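Local coordinates for flagellar brake protein YcgR (Escherichia coli, PDB 5Y6F), which acts as a flagellar brake, binding cyclic di-GMP and then engaging components of the flagellar motor so that swimming and swarming slow down, at residues I28-S33 / I71-E76; A80-T85 / L108-R113; P48-L53 / A99-P104; V19-H24 / L44-D49. All blocks are in the same frame, centred on the assembly; numbering follows the deposited sequence.

Contact 1 of 4, residues I28-S33 / I71-E76. With C2E (9,9'-[(2R,3R,3aS,5S,7aR,9R,10R,10aS,12S,14aR)-3,5,10,12-tetrahydroxy-5,12-dioxidooctahydro-2H,7H-difuro[3,2-d:3',2'-j][1,3,7,9,2,8]tetraoxadiphosphacyclododecine-2,9-diyl]bis(2-amino-1,9-dihydro-6H-purin-6-one)), chain D.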
# COMPACT_ATOMS: atom_id res chain seq x y z
N ILE A 28 -10.72 -5.07 6.65
CA ILE A 28 -9.77 -4.20 5.95
C ILE A 28 -10.33 -2.79 5.87
O ILE A 28 -11.42 -2.58 5.31
CB ILE A 28 -9.49 -4.70 4.52
CG1 ILE A 28 -8.90 -6.11 4.50
CG2 ILE A 28 -8.50 -3.75 3.87
CD1 ILE A 28 -7.65 -6.26 5.37
N PRO A 29 -9.59 -1.78 6.32
CA PRO A 29 -10.02 -0.39 6.13
C PRO A 29 -10.24 -0.06 4.66
O PRO A 29 -9.50 -0.50 3.78
CB PRO A 29 -8.85 0.41 6.71
CG PRO A 29 -8.26 -0.57 7.82
CD PRO A 29 -8.31 -1.89 7.06
N LEU A 30 -11.26 0.74 4.41
CA LEU A 30 -11.58 1.21 3.07
C LEU A 30 -11.28 2.70 3.00
O LEU A 30 -11.59 3.44 3.92
CB LEU A 30 -13.05 0.95 2.74
CG LEU A 30 -13.65 -0.45 2.85
CD1 LEU A 30 -15.01 -0.34 2.25
CD2 LEU A 30 -12.87 -1.57 2.12
N ARG A 31 -10.69 3.15 1.91
CA ARG A 31 -10.46 4.57 1.73
C ARG A 31 -11.44 5.00 0.66
O ARG A 31 -11.35 4.54 -0.48
CB ARG A 31 -9.02 4.88 1.34
CG ARG A 31 -8.00 4.12 2.19
CD ARG A 31 -6.59 4.78 2.23
NE ARG A 31 -5.82 4.39 3.42
CZ ARG A 31 -5.61 3.13 3.82
NH1 ARG A 31 -6.13 2.11 3.11
NH2 ARG A 31 -4.90 2.89 4.92
N LEU A 32 -12.44 5.82 1.04
CA LEU A 32 -13.32 6.46 0.08
C LEU A 32 -12.73 7.78 -0.38
O LEU A 32 -12.36 8.61 0.46
CB LEU A 32 -14.71 6.70 0.68
CG LEU A 32 -15.67 5.52 0.73
CD1 LEU A 32 -15.05 4.50 1.59
CD2 LEU A 32 -17.01 5.96 1.33
N SER A 33 -12.71 8.00 -1.69
CA SER A 33 -12.31 9.28 -2.28
C SER A 33 -13.31 9.70 -3.35
O SER A 33 -13.86 8.88 -4.08
CB SER A 33 -10.94 9.16 -2.91
OG SER A 33 -10.89 7.86 -3.49
N ILE A 71 -17.74 7.57 -6.52
CA ILE A 71 -16.87 7.46 -5.36
C ILE A 71 -15.93 6.27 -5.54
O ILE A 71 -16.39 5.13 -5.70
CB ILE A 71 -17.69 7.32 -4.06
CG1 ILE A 71 -18.49 8.58 -3.81
CG2 ILE A 71 -16.79 6.98 -2.88
CD1 ILE A 71 -19.91 8.30 -3.49
N THR A 72 -14.62 6.52 -5.49
CA THR A 72 -13.64 5.45 -5.59
C THR A 72 -13.34 4.91 -4.19
O THR A 72 -13.21 5.67 -3.21
CB THR A 72 -12.38 5.94 -6.32
OG1 THR A 72 -12.79 6.41 -7.59
CG2 THR A 72 -11.38 4.83 -6.60
N ILE A 73 -13.36 3.59 -4.07
CA ILE A 73 -13.03 2.87 -2.84
C ILE A 73 -11.80 2.00 -3.12
O ILE A 73 -11.82 1.17 -4.04
CB ILE A 73 -14.21 2.01 -2.38
CG1 ILE A 73 -15.37 2.95 -2.01
CG2 ILE A 73 -13.81 1.16 -1.20
CD1 ILE A 73 -16.72 2.29 -1.99
N THR A 74 -10.75 2.19 -2.34
CA THR A 74 -9.57 1.33 -2.44
C THR A 74 -9.34 0.63 -1.10
O THR A 74 -9.66 1.17 -0.03
CB THR A 74 -8.31 2.10 -2.84
OG1 THR A 74 -7.94 2.97 -1.77
CG2 THR A 74 -8.57 2.99 -4.07
N ALA A 75 -8.80 -0.59 -1.15
CA ALA A 75 -8.39 -1.26 0.08
C ALA A 75 -7.07 -1.99 -0.15
O ALA A 75 -6.79 -2.50 -1.24
CB ALA A 75 -9.45 -2.28 0.56
N GLU A 76 -6.27 -2.03 0.87
CA GLU A 76 -4.94 -2.62 0.83
C GLU A 76 -4.97 -3.93 1.60
O GLU A 76 -5.11 -3.91 2.82
CB GLU A 76 -3.95 -1.64 1.46
CG GLU A 76 -4.14 -0.21 0.93
CD GLU A 76 -3.27 0.83 1.60
OE1 GLU A 76 -2.63 0.54 2.66
OE2 GLU A 76 -3.23 1.95 1.06
P1 C2E D . 2.69 0.40 0.10
O2P C2E D . 3.29 -1.05 -0.23
O1P C2E D . 3.09 0.84 1.47
O5' C2E D . 3.14 1.45 -1.02
C5' C2E D . 2.88 2.85 -0.70
C4' C2E D . 3.15 3.76 -1.86
O4' C2E D . 4.51 3.59 -2.27
C3' C2E D . 2.32 3.33 -3.06
O3' C2E D . 1.05 3.93 -3.03
C2' C2E D . 3.15 3.92 -4.19
O2' C2E D . 3.01 5.32 -4.30
C1' C2E D . 4.55 3.64 -3.68
N9 C2E D . 5.03 2.35 -4.17
C8 C2E D . 5.22 1.21 -3.47
N7 C2E D . 5.71 0.31 -4.27
C5 C2E D . 5.84 0.83 -5.50
C6 C2E D . 6.30 0.33 -6.72
O6 C2E D . 6.69 -0.81 -6.83
N1 C2E D . 6.31 1.17 -7.76
C2 C2E D . 5.87 2.45 -7.64
N2 C2E D . 5.85 3.27 -8.73
N3 C2E D . 5.43 2.91 -6.50
C4 C2E D . 5.42 2.14 -5.43
P11 C2E D . -0.18 3.37 -3.86
O21 C2E D . 0.21 3.00 -5.37
O11 C2E D . -1.38 4.19 -3.66
O5A C2E D . -0.50 1.98 -3.12
C5A C2E D . -1.02 2.03 -1.82
C4A C2E D . -0.98 0.63 -1.16
O4A C2E D . -1.72 -0.33 -1.92
C3A C2E D . 0.43 0.10 -1.14
O3A C2E D . 1.09 0.49 0.05
C2A C2E D . 0.17 -1.42 -1.09
O2A C2E D . -0.45 -1.83 0.13
C1A C2E D . -1.00 -1.57 -2.02
N91 C2E D . -0.67 -1.93 -3.40
C81 C2E D . -0.76 -1.18 -4.53
N71 C2E D . -0.47 -1.90 -5.55
C51 C2E D . -0.17 -3.16 -5.15
C61 C2E D . 0.19 -4.33 -5.82
O61 C2E D . 0.28 -4.28 -7.03
N11 C2E D . 0.45 -5.45 -5.09
C21 C2E D . 0.29 -5.42 -3.72
N21 C2E D . 0.49 -6.59 -3.01
N31 C2E D . -0.11 -4.33 -3.07
C41 C2E D . -0.31 -3.20 -3.76
O HOH W 1 -6.89 -0.64 3.35

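Contact 2 of 4, residues A80-T85 / L108-R113. With C2E (9,9'-[(2R,3R,3aS,5S,7aR,9R,10R,10aS,12S,14aR)-3,5,10,12-tetrahydroxy-5,12-dioxidooctahydro-2H,7H-difuro[3,2-d:3',2'-j][1,3,7,9,2,8]tetraoxadiphosphacyclododecine-2,9-diyl]bis(2-amino-1,9-dihydro-6H-purin-6-one)), chain D.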
# COMPACT_ATOMS: atom_id res chain seq x y z
N ALA A 80 -2.50 -7.81 -2.40
CA ALA A 80 -3.25 -7.13 -3.46
C ALA A 80 -3.67 -5.74 -3.03
O ALA A 80 -3.83 -5.44 -1.84
CB ALA A 80 -4.49 -7.92 -3.86
N LYS A 81 -3.93 -4.93 -4.03
CA LYS A 81 -4.69 -3.70 -3.90
C LYS A 81 -6.07 -3.91 -4.54
O LYS A 81 -6.17 -4.42 -5.67
CB LYS A 81 -3.97 -2.54 -4.59
CG LYS A 81 -4.72 -1.22 -4.49
CD LYS A 81 -4.23 -0.22 -5.56
CE LYS A 81 -4.65 1.14 -5.17
NZ LYS A 81 -4.12 2.24 -6.06
N VAL A 82 -7.13 -3.54 -3.81
CA VAL A 82 -8.48 -3.61 -4.34
C VAL A 82 -8.95 -2.21 -4.69
O VAL A 82 -8.64 -1.22 -4.01
CB VAL A 82 -9.43 -4.27 -3.33
CG1 VAL A 82 -10.85 -4.42 -3.96
CG2 VAL A 82 -8.88 -5.62 -2.86
N GLU A 83 -9.72 -2.11 -5.75
CA GLU A 83 -10.21 -0.79 -6.08
C GLU A 83 -11.48 -0.97 -6.88
O GLU A 83 -11.52 -1.82 -7.76
CB GLU A 83 -9.18 0.03 -6.85
CG GLU A 83 -9.80 1.31 -7.46
CD GLU A 83 -8.83 2.21 -8.20
OE1 GLU A 83 -7.62 2.23 -7.85
OE2 GLU A 83 -9.30 2.92 -9.13
N PHE A 84 -12.53 -0.21 -6.53
CA PHE A 84 -13.73 -0.15 -7.36
C PHE A 84 -14.41 1.19 -7.12
O PHE A 84 -14.02 1.96 -6.23
CB PHE A 84 -14.72 -1.29 -7.05
CG PHE A 84 -15.13 -1.33 -5.57
CD1 PHE A 84 -14.27 -1.87 -4.61
CD2 PHE A 84 -16.34 -0.77 -5.15
CE1 PHE A 84 -14.63 -1.89 -3.22
CE2 PHE A 84 -16.71 -0.78 -3.79
CZ PHE A 84 -15.86 -1.35 -2.83
N THR A 85 -15.45 1.43 -7.90
CA THR A 85 -16.19 2.66 -7.93
C THR A 85 -17.67 2.39 -7.72
O THR A 85 -18.20 1.38 -8.19
CB THR A 85 -15.99 3.34 -9.29
OG1 THR A 85 -14.67 3.86 -9.35
CG2 THR A 85 -16.90 4.47 -9.38
N LEU A 108 -14.61 -4.94 -10.25
CA LEU A 108 -13.60 -4.46 -9.32
C LEU A 108 -12.19 -4.86 -9.75
O LEU A 108 -12.00 -5.89 -10.41
CB LEU A 108 -13.89 -4.99 -7.91
CG LEU A 108 -13.96 -6.51 -7.74
CD1 LEU A 108 -12.64 -7.15 -8.11
CD2 LEU A 108 -14.36 -6.87 -6.31
N TRP A 109 -11.21 -4.05 -9.37
CA TRP A 109 -9.81 -4.32 -9.65
C TRP A 109 -9.22 -5.05 -8.45
O TRP A 109 -9.42 -4.64 -7.30
CB TRP A 109 -9.05 -3.01 -9.88
CG TRP A 109 -9.46 -2.28 -11.08
CD1 TRP A 109 -10.26 -1.15 -11.13
CD2 TRP A 109 -9.15 -2.60 -12.45
NE1 TRP A 109 -10.40 -0.73 -12.44
CE2 TRP A 109 -9.75 -1.61 -13.26
CE3 TRP A 109 -8.40 -3.61 -13.06
CZ2 TRP A 109 -9.65 -1.62 -14.66
CZ3 TRP A 109 -8.28 -3.60 -14.44
CH2 TRP A 109 -8.91 -2.63 -15.22
N PHE A 110 -8.52 -6.13 -8.72
CA PHE A 110 -7.83 -6.90 -7.70
C PHE A 110 -6.37 -6.89 -8.17
O PHE A 110 -5.99 -7.72 -8.98
CB PHE A 110 -8.38 -8.31 -7.59
CG PHE A 110 -7.88 -9.07 -6.37
CD1 PHE A 110 -8.40 -8.79 -5.10
CD2 PHE A 110 -6.94 -10.09 -6.50
CE1 PHE A 110 -7.99 -9.48 -3.95
CE2 PHE A 110 -6.52 -10.83 -5.34
CZ PHE A 110 -7.03 -10.52 -4.08
N VAL A 111 -5.59 -5.90 -7.73
CA VAL A 111 -4.34 -5.57 -8.39
C VAL A 111 -3.16 -6.29 -7.73
O VAL A 111 -2.88 -6.09 -6.55
CB VAL A 111 -4.12 -4.06 -8.38
CG1 VAL A 111 -2.78 -3.75 -8.99
CG2 VAL A 111 -5.34 -3.31 -9.12
N GLN A 112 -2.44 -7.08 -8.49
CA GLN A 112 -1.34 -7.89 -7.97
C GLN A 112 -0.14 -7.76 -8.91
O GLN A 112 0.13 -8.66 -9.68
CB GLN A 112 -1.82 -9.34 -7.89
CG GLN A 112 -3.05 -9.51 -6.99
CD GLN A 112 -3.38 -10.98 -6.84
OE1 GLN A 112 -3.85 -11.60 -7.76
NE2 GLN A 112 -3.10 -11.52 -5.66
N ARG A 113 0.64 -6.67 -8.79
CA ARG A 113 1.65 -6.43 -9.81
C ARG A 113 3.05 -6.84 -9.36
O ARG A 113 3.98 -6.71 -10.16
CB ARG A 113 1.68 -4.94 -10.19
CG ARG A 113 0.38 -4.38 -10.65
CD ARG A 113 0.45 -2.82 -10.70
NE ARG A 113 0.17 -2.22 -9.38
CZ ARG A 113 -0.16 -0.94 -9.22
NH1 ARG A 113 -0.26 -0.13 -10.28
NH2 ARG A 113 -0.43 -0.48 -8.01
P1 C2E D . 2.69 0.40 0.10
O2P C2E D . 3.29 -1.05 -0.23
O1P C2E D . 3.09 0.84 1.47
O5' C2E D . 3.14 1.45 -1.02
C5' C2E D . 2.88 2.85 -0.70
C4' C2E D . 3.15 3.76 -1.86
O4' C2E D . 4.51 3.59 -2.27
C3' C2E D . 2.32 3.33 -3.06
O3' C2E D . 1.05 3.93 -3.03
C2' C2E D . 3.15 3.92 -4.19
O2' C2E D . 3.01 5.32 -4.30
C1' C2E D . 4.55 3.64 -3.68
N9 C2E D . 5.03 2.35 -4.17
C8 C2E D . 5.22 1.21 -3.47
N7 C2E D . 5.71 0.31 -4.27
C5 C2E D . 5.84 0.83 -5.50
C6 C2E D . 6.30 0.33 -6.72
O6 C2E D . 6.69 -0.81 -6.83
N1 C2E D . 6.31 1.17 -7.76
C2 C2E D . 5.87 2.45 -7.64
N2 C2E D . 5.85 3.27 -8.73
N3 C2E D . 5.43 2.91 -6.50
C4 C2E D . 5.42 2.14 -5.43
P11 C2E D . -0.18 3.37 -3.86
O21 C2E D . 0.21 3.00 -5.37
O11 C2E D . -1.38 4.19 -3.66
O5A C2E D . -0.50 1.98 -3.12
C5A C2E D . -1.02 2.03 -1.82
C4A C2E D . -0.98 0.63 -1.16
O4A C2E D . -1.72 -0.33 -1.92
C3A C2E D . 0.43 0.10 -1.14
O3A C2E D . 1.09 0.49 0.05
C2A C2E D . 0.17 -1.42 -1.09
O2A C2E D . -0.45 -1.83 0.13
C1A C2E D . -1.00 -1.57 -2.02
N91 C2E D . -0.67 -1.93 -3.40
C81 C2E D . -0.76 -1.18 -4.53
N71 C2E D . -0.47 -1.90 -5.55
C51 C2E D . -0.17 -3.16 -5.15
C61 C2E D . 0.19 -4.33 -5.82
O61 C2E D . 0.28 -4.28 -7.03
N11 C2E D . 0.45 -5.45 -5.09
C21 C2E D . 0.29 -5.42 -3.72
N21 C2E D . 0.49 -6.59 -3.01
N31 C2E D . -0.11 -4.33 -3.07
C41 C2E D . -0.31 -3.20 -3.76
O HOH W 2 -1.57 1.99 -6.90

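Contact 3 of 4, residues P48-L53 / A99-P104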
# COMPACT_ATOMS: atom_id res chain seq x y z
N PRO A 48 -25.52 -9.78 -1.97
CA PRO A 48 -25.54 -9.54 -3.42
C PRO A 48 -26.20 -8.21 -3.79
O PRO A 48 -25.87 -7.63 -4.83
CB PRO A 48 -26.34 -10.74 -3.97
CG PRO A 48 -26.56 -11.69 -2.81
CD PRO A 48 -25.77 -11.20 -1.64
N ASP A 49 -27.10 -7.69 -2.95
CA ASP A 49 -27.85 -6.48 -3.25
C ASP A 49 -27.41 -5.24 -2.46
O ASP A 49 -27.82 -4.13 -2.81
CB ASP A 49 -29.35 -6.71 -3.00
CG ASP A 49 -29.97 -7.73 -3.96
OD1 ASP A 49 -29.21 -8.45 -4.66
OD2 ASP A 49 -31.21 -7.80 -4.03
N LYS A 50 -26.61 -5.39 -1.40
CA LYS A 50 -26.30 -4.29 -0.48
C LYS A 50 -24.82 -4.27 -0.17
O LYS A 50 -24.24 -5.32 0.15
CB LYS A 50 -27.04 -4.42 0.86
CG LYS A 50 -28.48 -3.92 0.96
CD LYS A 50 -28.87 -3.74 2.46
CE LYS A 50 -30.30 -3.20 2.68
NZ LYS A 50 -30.51 -2.67 4.07
N LEU A 51 -24.21 -3.08 -0.23
CA LEU A 51 -22.95 -2.79 0.45
C LEU A 51 -23.24 -1.83 1.57
O LEU A 51 -23.88 -0.79 1.34
CB LEU A 51 -21.92 -2.13 -0.48
CG LEU A 51 -20.66 -2.88 -0.76
CD1 LEU A 51 -21.07 -4.25 -1.28
CD2 LEU A 51 -19.81 -2.11 -1.79
N VAL A 52 -22.79 -2.17 2.78
CA VAL A 52 -22.97 -1.32 3.94
C VAL A 52 -21.59 -0.93 4.44
O VAL A 52 -20.75 -1.81 4.70
CB VAL A 52 -23.79 -2.00 5.05
CG1 VAL A 52 -23.86 -1.07 6.25
CG2 VAL A 52 -25.19 -2.23 4.55
N LEU A 53 -21.37 0.37 4.56
CA LEU A 53 -20.08 0.92 4.93
C LEU A 53 -20.26 1.74 6.18
O LEU A 53 -21.31 2.37 6.39
CB LEU A 53 -19.52 1.81 3.83
CG LEU A 53 -18.77 1.23 2.62
CD1 LEU A 53 -19.23 -0.13 2.19
CD2 LEU A 53 -18.94 2.20 1.49
N ALA A 99 -24.62 4.51 8.85
CA ALA A 99 -23.91 3.72 7.86
C ALA A 99 -24.29 4.23 6.48
O ALA A 99 -25.34 4.85 6.32
CB ALA A 99 -24.28 2.24 8.01
N PHE A 100 -23.42 3.99 5.50
CA PHE A 100 -23.72 4.23 4.09
C PHE A 100 -24.11 2.91 3.44
O PHE A 100 -23.54 1.86 3.75
CB PHE A 100 -22.52 4.78 3.29
CG PHE A 100 -21.88 6.00 3.87
CD1 PHE A 100 -22.54 7.21 3.91
CD2 PHE A 100 -20.57 5.95 4.33
CE1 PHE A 100 -21.92 8.33 4.43
CE2 PHE A 100 -19.96 7.08 4.85
CZ PHE A 100 -20.62 8.25 4.90
N ILE A 101 -25.06 2.98 2.52
CA ILE A 101 -25.47 1.82 1.75
C ILE A 101 -25.30 2.10 0.26
O ILE A 101 -25.38 3.25 -0.20
CB ILE A 101 -26.92 1.43 2.15
CG1 ILE A 101 -27.21 -0.02 1.75
CG2 ILE A 101 -28.00 2.47 1.66
CD1 ILE A 101 -28.49 -0.56 2.42
N THR A 102 -24.97 1.06 -0.50
CA THR A 102 -24.94 1.19 -1.95
C THR A 102 -25.09 -0.18 -2.60
O THR A 102 -24.85 -1.21 -1.97
CB THR A 102 -23.64 1.87 -2.43
OG1 THR A 102 -23.75 2.20 -3.82
CG2 THR A 102 -22.44 0.97 -2.23
N VAL A 103 -25.53 -0.16 -3.86
CA VAL A 103 -25.42 -1.34 -4.72
C VAL A 103 -23.95 -1.71 -4.87
O VAL A 103 -23.09 -0.81 -4.95
CB VAL A 103 -26.06 -1.04 -6.10
CG1 VAL A 103 -25.82 -2.19 -7.07
CG2 VAL A 103 -27.53 -0.80 -5.95
N PRO A 104 -23.58 -2.98 -4.89
CA PRO A 104 -22.18 -3.33 -5.12
C PRO A 104 -21.76 -2.93 -6.52
O PRO A 104 -22.62 -2.74 -7.40
CB PRO A 104 -22.16 -4.86 -4.95
CG PRO A 104 -23.39 -5.18 -4.15
CD PRO A 104 -24.41 -4.16 -4.60

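Contact 4 of 4, residues V19-H24 / L44-D49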
# COMPACT_ATOMS: atom_id res chain seq x y z
N VAL A 19 -14.26 -11.14 -3.33
CA VAL A 19 -13.27 -10.15 -2.88
C VAL A 19 -13.85 -9.29 -1.77
O VAL A 19 -13.18 -9.00 -0.76
CB VAL A 19 -12.76 -9.29 -4.06
CG1 VAL A 19 -11.89 -8.12 -3.54
CG2 VAL A 19 -11.93 -10.15 -5.04
N LEU A 20 -15.11 -8.87 -1.94
CA LEU A 20 -15.75 -8.01 -0.95
C LEU A 20 -15.96 -8.74 0.36
O LEU A 20 -15.63 -8.21 1.43
CB LEU A 20 -17.08 -7.48 -1.50
CG LEU A 20 -16.91 -6.49 -2.65
CD1 LEU A 20 -18.25 -5.97 -3.17
CD2 LEU A 20 -16.01 -5.34 -2.27
N ARG A 21 -16.49 -9.97 0.31
CA ARG A 21 -16.66 -10.73 1.54
C ARG A 21 -15.34 -10.89 2.30
O ARG A 21 -15.33 -10.85 3.53
CB ARG A 21 -17.29 -12.09 1.25
CG ARG A 21 -18.70 -12.00 0.65
CD ARG A 21 -19.31 -13.38 0.35
NE ARG A 21 -20.61 -13.27 -0.31
CZ ARG A 21 -21.38 -14.30 -0.67
NH1 ARG A 21 -20.99 -15.55 -0.44
NH2 ARG A 21 -22.55 -14.08 -1.26
N ASP A 22 -14.22 -11.03 1.58
CA ASP A 22 -12.90 -11.14 2.20
C ASP A 22 -12.48 -9.83 2.87
O ASP A 22 -11.93 -9.86 3.96
CB ASP A 22 -11.84 -11.57 1.16
CG ASP A 22 -11.97 -13.05 0.73
OD1 ASP A 22 -12.88 -13.76 1.26
OD2 ASP A 22 -11.18 -13.50 -0.14
N LEU A 23 -12.73 -8.67 2.22
CA LEU A 23 -12.47 -7.38 2.88
C LEU A 23 -13.24 -7.27 4.20
O LEU A 23 -12.72 -6.83 5.22
CB LEU A 23 -12.85 -6.21 1.95
CG LEU A 23 -12.00 -6.05 0.70
CD1 LEU A 23 -12.46 -4.85 -0.14
CD2 LEU A 23 -10.46 -5.96 1.00
N HIS A 24 -14.51 -7.66 4.17
CA HIS A 24 -15.34 -7.63 5.37
C HIS A 24 -14.79 -8.56 6.45
O HIS A 24 -14.50 -8.13 7.57
CB HIS A 24 -16.78 -7.99 4.96
CG HIS A 24 -17.70 -8.33 6.09
ND1 HIS A 24 -18.21 -7.38 6.95
CD2 HIS A 24 -18.28 -9.50 6.44
CE1 HIS A 24 -19.03 -7.96 7.81
NE2 HIS A 24 -19.09 -9.25 7.52
N LEU A 44 -19.06 -3.18 6.59
CA LEU A 44 -19.81 -3.61 7.76
C LEU A 44 -20.62 -4.85 7.46
O LEU A 44 -20.82 -5.70 8.33
CB LEU A 44 -20.75 -2.49 8.21
CG LEU A 44 -20.01 -1.34 8.83
CD1 LEU A 44 -20.99 -0.24 9.20
CD2 LEU A 44 -19.26 -1.86 10.05
N ALA A 45 -21.12 -4.95 6.25
CA ALA A 45 -21.90 -6.11 5.85
C ALA A 45 -22.07 -6.03 4.35
O ALA A 45 -22.01 -4.95 3.75
CB ALA A 45 -23.25 -6.13 6.55
N ILE A 46 -22.24 -7.20 3.73
CA ILE A 46 -22.38 -7.27 2.28
C ILE A 46 -23.33 -8.40 1.94
O ILE A 46 -23.23 -9.50 2.49
CB ILE A 46 -21.01 -7.46 1.59
CG1 ILE A 46 -21.22 -7.90 0.15
CG2 ILE A 46 -20.14 -8.45 2.37
CD1 ILE A 46 -20.16 -7.39 -0.78
N THR A 47 -24.26 -8.11 1.04
CA THR A 47 -25.09 -9.11 0.36
C THR A 47 -25.04 -8.83 -1.13
O THR A 47 -24.57 -7.77 -1.56
CB THR A 47 -26.54 -9.05 0.84
OG1 THR A 47 -27.22 -8.06 0.09
CG2 THR A 47 -26.61 -8.68 2.31
N PRO A 48 -25.52 -9.78 -1.97
CA PRO A 48 -25.54 -9.54 -3.42
C PRO A 48 -26.20 -8.21 -3.79
O PRO A 48 -25.87 -7.63 -4.83
CB PRO A 48 -26.34 -10.74 -3.97
CG PRO A 48 -26.56 -11.69 -2.81
CD PRO A 48 -25.77 -11.20 -1.64
N ASP A 49 -27.10 -7.69 -2.95
CA ASP A 49 -27.85 -6.48 -3.25
C ASP A 49 -27.41 -5.24 -2.46
O ASP A 49 -27.82 -4.13 -2.81
CB ASP A 49 -29.35 -6.71 -3.00
CG ASP A 49 -29.97 -7.73 -3.96
OD1 ASP A 49 -29.21 -8.45 -4.66
OD2 ASP A 49 -31.21 -7.80 -4.03

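Contact 1 of 4, residues I28-S33 / I71-E76
The carboxylate of E76 lies over one face of the R31 guanidinium, the two planes only 15° apart, while a water sits in plane at the guanidinium edge. OE2 stands 3.6 Å from NH1 of R31 and well out of its plane, so this stacked salt bridge rests on charge, with no N-H aimed at the oxygen. The pair belongs to two neighbouring antiparallel strands of the PilZN sheet, whose segment axes run at 158° to each other. Backbone bonds in both directions tie R31 to T74 and S33 to T72; R31 N to T74 O measures 3.0 Å and is nearly straight at 174°. Between these pairs L32 and I73 form a non-hydrogen-bonded pair. Their side chains lie alongside each other, pointing the same way, with CG of L32 3.8 Å from CG1 of I73, and L30 CD1 meets the other branch, I73 CG2. This apolar face continues to L23 of helix 13-25, touched by I28, L30 and A75. On the face of R31 and T74 the arginine chain runs extended from CG to NE, which carries its charged end along to E76. The same glutamate borders cyclic di-GMP, its OE2 3.4 Å from the ribose carbon C4A. The edge water accepts from R31 NH1 and from E76 N, and donates to P29 O at 2.6 Å.

Contact 2 of 4, residues A80-T85 / L108-R113
Strands 80-86 and 108-111 form an antiparallel ladder of the PilZN sheet that ends at the cyclic di-GMP site, where R113 reads one guanine. K81 pairs with V111 and E83 with W109 through two backbone bonds each, of which V111 N to K81 O is 2.6 Å and almost straight at 173°. On the face of V82 and F110, CB of A80 rests over the F110 ring, 3.8 Å from its centroid and 16° off the normal, a CH-pi contact. CB of K81 lies 3.5 Å from C81 of the ligand, and the extended chain takes CD past the imidazole part of the base to bring NZ to a water shared with R113 NH2 and phosphate oxygen O21; NZ also bonds to Y4 OH. R113 bends at chi3 (-84°), turning its guanidinium edge to the base: NH2 donates to N71 at 2.8 Å, while NE and the backbone N both donate to O61. With a leucine in place of R113, N71 would probably lose its donor and O61 would keep only the backbone N of its two R113 bonds. The N-H groups of NE and NH2, matched to O61 and N71, fit a guanine read from its Hoogsteen side, and the positive charges of R113 and K81 are likely to favour the nearby phosphate.

Contact 3 of 4, residues P48-L53 / A99-P104
With CG1 anti to the backbone N (chi1 -160°) and chi2 extended, I101 sends CD1 over the aliphatic chain of K50, but CD1 is modelled too close to CD and CE of K50 for the detail to be trusted. The sounder contact on this face is CG1 of I101 with CG2 of V52, 4.1 Å apart, while the other V52 branch, CG1, meets CB of A99. T102 holds OG1 anti to its N (chi1 -170°), which turns CG2 alongside L51, 3.6 Å from its CB, and leaves OG1 bonded to Q88 O. Beyond the strand P104 carries that packing on, its CG 3.8 Å from CD1 of L51. Replacing I101 with a glycine would probably take away the apolar neighbour of V52 CG2 on this strand and let the K50 chain turn more freely. Backbone bonds in both directions join L51 to T102 and L53 to F100; L53 N to F100 O is 2.8 Å at 166°. Paired hydrogen-bonded residues flanking the non-hydrogen-bonded V52 and I101 are the signature of an antiparallel ladder, here between strands 50-54 and 97-102.

Contact 4 of 4, residues V19-H24 / L44-D49
Helix 19-24 and strand 44-47 run nearly antiparallel, their axes at 161° and no closer than 8.5 Å, and side chains bridge the space without a hydrogen bond across the two segments. I46 is the hub, pointing toward the helix. Its CG1 is anti to the backbone N (chi1 165°), which directs CD1 at L20, though CD1 is modelled too close to that leucine and the fine detail is doubtful. CG2 faces R21, with 4.2 Å to CG of that arginine. R21 extends from CG to NE, bringing the edge of its guanidinium near P48, NH2 being 4.3 Å from CD. One turn on, H24 lays its ring obliquely by the L44 carbonyl; ND1 is 3.4 Å from L44 O at a poor angle and bonds instead to O of L43. L44 and A45 both face V52 of strand 50-54, a classic beta bulge, and at the turn that follows, T47 OG1 accepts from D49 N in an ST turn. The helix thus packs against the sheet, with L20 also on L51 and F84, V19 on strands 80-86 and 108-111, and L23 on strand 71-77.

How the contacts relate
All four contacts lie in the PilZN domain and reach one antiparallel sheet. Contacts 1 and 2, about 10 Å apart between centres, are joined where strands 71-77 and 80-86 pair, and both touch cyclic di-GMP. Contacts 3 and 4, about 9 Å apart between centres, share P48 and D49 and meet through strands 37-47 and 50-54. Along the chain contact 4 closes before contact 2 opens, as does contact 1, whereas contact 3 interleaves with both 1 and 2. Helix 13-25 lies along the sheet, V19, L20 and L23 packing on contacts 1 and 2 and L20 also on L51 of contact 3. The one sheet thus runs from the nucleotide to contact 3, centred about 18 Å from contact 2.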